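Local coordinates for protein DMATS type aromatic prenyltransferase (Micromonospora olivasterospora, PDB 6ZRX) that probably transfers a dimethylallyl group from its diphosphate donor to the indole ring of tryptophan, as a 6-dimethylallyltryptophan synthase with the ABBA-barrel fold, at residues S93-F98 against M131-V136. Numbering follows the deposited sequence.
Sequences SATRGF and MWCSLV
Thr95 and Met131 meet where helix 88-106, part of the outer helical layer of the ABBA barrel, packs on the outside of strand 131-137. The axes of segments 93-98 and 131-136 approach to 8.3 Å, with their N-to-C directions 35° apart. No hydrogen bond joins the two segments, and the contact is essentially van der Waals.

At its upstream end, Thr95 CG2 lies 3.8 Å from Met131 O, while the two side chains pass each other in opposite senses. A chi1 of -53° sets OG1 beside the backbone N and CG2 anti to it, so that the methyl faces the strand; the buried OG1 bonds Asn91 O one turn earlier in the helix and Thr81 N in the loop that follows strand 74-79. The Met131 side chain reaches across to the helix backbone, placing its SD 3.9 Å from Arg96 CA and close to Arg96 CB; Leu92 and Leu99 of the same helix also touch it.

Further along the strand, Cys133 and Leu135 share this face with Met131, whereas Trp132 points inward and touches the bound tryptophan. Leu35 of helix 26-36 packs against Phe98, Cys133 and Leu135 alike, closing this cluster. Phe98 offers its ring edge rather than a face: Cys133 SG lies near the ring plane, 4.3 Å from CE2 of Phe98, and Leu135 CD2 sits 4.1 Å from both CE2 and CZ of that ring.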
loop_
_atom_site.group_PDB
_atom_site.type_symbol
_atom_site.label_atom_id
_atom_site.label_comp_id
_atom_site.label_asym_id
_atom_site.label_seq_id
_atom_site.Cartn_x
_atom_site.Cartn_y
_atom_site.Cartn_z
ATOM N N SER A 93 -11.449 -5.140 -14.872
ATOM C CA SER A 93 -12.883 -5.534 -14.939
ATOM C C SER A 93 -13.242 -6.469 -13.769
ATOM O O SER A 93 -14.299 -6.249 -13.142
ATOM C CB SER A 93 -13.207 -6.162 -16.272
ATOM O OG SER A 93 -12.875 -5.285 -17.344
ATOM N N ALA A 94 -12.397 -7.466 -13.480
ATOM C CA ALA A 94 -12.627 -8.457 -12.399
ATOM C C ALA A 94 -12.547 -7.778 -11.025
ATOM O O ALA A 94 -13.426 -8.057 -10.170
ATOM C CB ALA A 94 -11.664 -9.620 -12.510
ATOM N N THR A 95 -11.548 -6.920 -10.804
ATOM C CA THR A 95 -11.372 -6.194 -9.522
ATOM C C THR A 95 -12.557 -5.231 -9.333
ATOM O O THR A 95 -13.121 -5.205 -8.229
ATOM C CB THR A 95 -9.998 -5.510 -9.453
ATOM O OG1 THR A 95 -8.994 -6.491 -9.730
ATOM C CG2 THR A 95 -9.728 -4.874 -8.112
ATOM N N ARG A 96 -12.933 -4.489 -10.375
ATOM C CA ARG A 96 -14.081 -3.539 -10.322
ATOM C C ARG A 96 -15.382 -4.307 -10.019
ATOM O O ARG A 96 -16.196 -3.809 -9.195
ATOM C CB ARG A 96 -14.216 -2.756 -11.623
ATOM C CG ARG A 96 -15.221 -1.622 -11.532
ATOM C CD ARG A 96 -15.774 -1.218 -12.881
ATOM N NE ARG A 96 -14.857 -0.338 -13.584
ATOM C CZ ARG A 96 -14.223 -0.612 -14.730
ATOM N NH1 ARG A 96 -13.428 0.302 -15.257
ATOM N NH2 ARG A 96 -14.375 -1.778 -15.346
ATOM N N GLY A 97 -15.580 -5.470 -10.640
ATOM C CA GLY A 97 -16.760 -6.318 -10.403
ATOM C C GLY A 97 -16.863 -6.722 -8.941
ATOM O O GLY A 97 -17.983 -6.637 -8.370
ATOM N N PHE A 98 -15.741 -7.135 -8.335
ATOM C CA PHE A 98 -15.665 -7.487 -6.899
ATOM C C PHE A 98 -16.038 -6.261 -6.058
ATOM O O PHE A 98 -16.899 -6.367 -5.181
ATOM C CB PHE A 98 -14.273 -8.008 -6.530
ATOM C CG PHE A 98 -14.020 -8.052 -5.048
ATOM C CD1 PHE A 98 -14.666 -8.981 -4.242
ATOM C CD2 PHE A 98 -13.153 -7.153 -4.450
ATOM C CE1 PHE A 98 -14.439 -9.020 -2.879
ATOM C CE2 PHE A 98 -12.926 -7.201 -3.087
ATOM C CZ PHE A 98 -13.566 -8.131 -2.304
ATOM N N MET A 131 -6.254 -0.785 -11.473
ATOM C CA MET A 131 -7.021 -0.659 -10.201
ATOM C C MET A 131 -6.636 -1.806 -9.249
ATOM O O MET A 131 -6.775 -2.991 -9.628
ATOM C CB MET A 131 -8.530 -0.694 -10.482
ATOM C CG MET A 131 -9.422 -0.844 -9.241
ATOM S SD MET A 131 -11.189 -1.009 -9.700
ATOM C CE MET A 131 -11.583 0.701 -10.059
ATOM N N TRP A 132 -6.154 -1.459 -8.062
ATOM C CA TRP A 132 -6.022 -2.393 -6.917
ATOM C C TRP A 132 -7.014 -1.956 -5.855
ATOM O O TRP A 132 -7.557 -0.858 -5.972
ATOM C CB TRP A 132 -4.595 -2.421 -6.350
ATOM C CG TRP A 132 -3.558 -2.991 -7.270
ATOM C CD1 TRP A 132 -3.767 -3.739 -8.390
ATOM C CD2 TRP A 132 -2.130 -2.915 -7.100
ATOM N NE1 TRP A 132 -2.571 -4.101 -8.953
ATOM C CE2 TRP A 132 -1.546 -3.607 -8.187
ATOM C CE3 TRP A 132 -1.289 -2.295 -6.167
ATOM C CZ2 TRP A 132 -0.168 -3.708 -8.348
ATOM C CZ3 TRP A 132 0.077 -2.392 -6.336
ATOM C CH2 TRP A 132 0.625 -3.101 -7.405
ATOM N N CYS A 133 -7.221 -2.767 -4.844
ATOM C CA CYS A 133 -7.995 -2.333 -3.670
ATOM C C CYS A 133 -7.363 -2.837 -2.387
ATOM O O CYS A 133 -6.488 -3.734 -2.438
ATOM C CB CYS A 133 -9.420 -2.804 -3.774
ATOM S SG CYS A 133 -9.536 -4.596 -3.714
ATOM N N SER A 134 -7.774 -2.230 -1.287
ATOM C CA SER A 134 -7.389 -2.603 0.083
ATOM C C SER A 134 -8.661 -2.926 0.852
ATOM O O SER A 134 -9.634 -2.159 0.715
ATOM C CB SER A 134 -6.591 -1.508 0.745
ATOM O OG SER A 134 -6.313 -1.819 2.101
ATOM N N LEU A 135 -8.650 -4.050 1.557
ATOM C CA LEU A 135 -9.663 -4.470 2.551
ATOM C C LEU A 135 -9.115 -4.088 3.919
ATOM O O LEU A 135 -7.988 -4.522 4.235
ATOM C CB LEU A 135 -9.882 -5.980 2.445
ATOM C CG LEU A 135 -10.240 -6.497 1.055
ATOM C CD1 LEU A 135 -10.212 -8.015 1.018
ATOM C CD2 LEU A 135 -11.597 -5.985 0.615
ATOM N N VAL A 136 -9.837 -3.259 4.666
ATOM C CA VAL A 136 -9.336 -2.664 5.933
ATOM C C VAL A 136 -10.206 -3.170 7.082
ATOM O O VAL A 136 -11.424 -2.928 7.057
ATOM C CB VAL A 136 -9.298 -1.126 5.852
ATOM C CG1 VAL A 136 -8.788 -0.506 7.148
ATOM C CG2 VAL A 136 -8.467 -0.645 4.667
#